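Local coordinates for protein GphF (Cystobacter violaceus, PDB 6MFC) that probably decarboxylates an acyl substrate to supply the starter unit of a polyketide synthase, using a GNAT-like domain, at residues Leu131-Val136 against Leu188-Arg193. Residues are numbered along the deposited sequence; the frame is centred on the assembly and turned at random.
Sequences LLLEFV and LGHGAR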
# COMPACT_ATOMS: atom_id res chain seq x y z
N LEU A 131 3.62 -12.14 -3.65
CA LEU A 131 4.82 -12.58 -2.96
C LEU A 131 5.32 -11.51 -1.99
O LEU A 131 5.65 -11.82 -0.84
CB LEU A 131 5.91 -12.93 -3.98
CG LEU A 131 7.26 -13.35 -3.38
CD1 LEU A 131 7.09 -14.58 -2.51
CD2 LEU A 131 8.29 -13.59 -4.47
N LEU A 132 5.37 -10.26 -2.44
CA LEU A 132 5.82 -9.18 -1.56
C LEU A 132 4.87 -9.00 -0.38
O LEU A 132 5.31 -8.80 0.75
CB LEU A 132 5.93 -7.87 -2.35
CG LEU A 132 7.10 -7.72 -3.32
CD1 LEU A 132 7.05 -6.36 -4.00
CD2 LEU A 132 8.43 -7.91 -2.61
N LEU A 133 3.56 -9.08 -0.63
CA LEU A 133 2.59 -8.91 0.44
C LEU A 133 2.74 -10.01 1.49
O LEU A 133 2.89 -9.73 2.68
CB LEU A 133 1.17 -8.91 -0.13
CG LEU A 133 0.04 -8.84 0.90
CD1 LEU A 133 0.17 -7.61 1.77
CD2 LEU A 133 -1.32 -8.88 0.22
N GLU A 134 2.71 -11.27 1.05
CA GLU A 134 2.88 -12.38 1.99
C GLU A 134 4.27 -12.38 2.63
O GLU A 134 4.43 -12.95 3.71
CB GLU A 134 2.64 -13.71 1.28
CG GLU A 134 1.17 -14.05 1.09
CD GLU A 134 0.46 -14.37 2.40
OE1 GLU A 134 1.16 -14.69 3.38
OE2 GLU A 134 -0.78 -14.30 2.44
N PHE A 135 5.25 -11.74 1.99
CA PHE A 135 6.56 -11.60 2.62
C PHE A 135 6.51 -10.59 3.76
O PHE A 135 7.08 -10.82 4.83
CB PHE A 135 7.60 -11.19 1.58
CG PHE A 135 9.01 -11.15 2.11
CD1 PHE A 135 9.53 -9.97 2.63
CD2 PHE A 135 9.81 -12.28 2.08
CE1 PHE A 135 10.82 -9.93 3.12
CE2 PHE A 135 11.10 -12.24 2.57
CZ PHE A 135 11.61 -11.07 3.08
N VAL A 136 5.85 -9.45 3.53
CA VAL A 136 5.71 -8.44 4.58
C VAL A 136 4.89 -8.99 5.74
O VAL A 136 5.25 -8.81 6.91
CB VAL A 136 5.08 -7.16 4.01
CG1 VAL A 136 4.74 -6.18 5.13
CG2 VAL A 136 6.01 -6.52 3.00
N LEU A 188 -8.13 -8.05 0.32
CA LEU A 188 -9.23 -8.88 0.78
C LEU A 188 -8.97 -10.35 0.51
O LEU A 188 -9.31 -11.22 1.33
CB LEU A 188 -10.54 -8.44 0.12
CG LEU A 188 -10.96 -6.97 0.28
CD1 LEU A 188 -12.18 -6.67 -0.58
CD2 LEU A 188 -11.23 -6.64 1.74
N GLY A 189 -8.36 -10.66 -0.64
CA GLY A 189 -8.10 -12.05 -0.98
C GLY A 189 -7.11 -12.71 -0.04
O GLY A 189 -7.20 -13.92 0.20
N HIS A 190 -6.15 -11.95 0.49
CA HIS A 190 -5.17 -12.54 1.38
C HIS A 190 -5.68 -12.66 2.81
O HIS A 190 -5.25 -13.56 3.55
CB HIS A 190 -3.87 -11.73 1.34
CG HIS A 190 -3.01 -12.04 0.15
ND1 HIS A 190 -3.28 -11.52 -1.10
CD2 HIS A 190 -1.92 -12.82 0.01
CE1 HIS A 190 -2.37 -11.97 -1.96
NE2 HIS A 190 -1.54 -12.75 -1.31
N GLY A 191 -6.61 -11.80 3.22
CA GLY A 191 -7.21 -11.92 4.54
C GLY A 191 -7.48 -10.59 5.22
O GLY A 191 -7.82 -10.56 6.40
N ALA A 192 -7.32 -9.49 4.48
CA ALA A 192 -7.54 -8.17 5.05
C ALA A 192 -9.03 -7.87 5.15
O ALA A 192 -9.80 -8.16 4.23
CB ALA A 192 -6.86 -7.10 4.21
N ARG A 193 -9.43 -7.30 6.28
CA ARG A 193 -10.78 -6.79 6.46
C ARG A 193 -10.77 -5.27 6.29
O ARG A 193 -9.78 -4.60 6.61
CB ARG A 193 -11.33 -7.16 7.84
CG ARG A 193 -10.58 -6.54 9.00
CD ARG A 193 -11.24 -6.87 10.33
NE ARG A 193 -10.71 -6.04 11.40
CZ ARG A 193 -11.16 -4.83 11.70
NH1 ARG A 193 -12.16 -4.30 11.00
NH2 ARG A 193 -10.62 -4.14 12.70
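His190, near the C-terminal end of helix 182-190, reaches across to Leu133 and Glu134 of helix 128-140. The backbones stay well apart: the nearest CA atoms, those of Glu134 and His190, are 8.1 Å from each other. The contact is therefore made by side chains alone, and no hydrogen bond joins the two segments.

The apolar part is a CH-pi contact. Methyl CD2 of Leu133 sits over one face of the imidazole, 3.7 Å from the centroid of the His190 ring. The line from the methyl to the centroid is 18° off the ring normal. The methyl is offset toward the ND1-CG side of the ring, with Leu133 CD2 3.5 Å from His190 ND1. Leu133 has CG anti to its own N (chi1 176°), which carries the isobutyl group out toward the histidine.

The second part is an edge contact. Glu134 bends at chi2, and both its CG and its OE2 lie against the CD2 side of the ring. Glu134 CG is 3.5 Å from His190 CD2. OE2 meets the same ring carbon, so this is not a hydrogen bond. The carboxylate and ring planes are 32° apart. Glu134 OE2 and His190 NE2 are 4.1 Å apart, too far for the charged groups to be in contact.

A bond within helix 182-190 steadies the ring: His190 ND1 is hydrogen-bonded to Phe186 O. Gly191, with positive phi, is the first residue to leave helical backbone angles.

Helix 128-140 packs through Leu132, Leu133 and Val136 on strands 77-87 and 111-119, where buried Leu133 touches Leu117 as well as Phe186 of helix 182-190. The contact thus joins two helices beside the central mixed sheet of a GNAT-like fold.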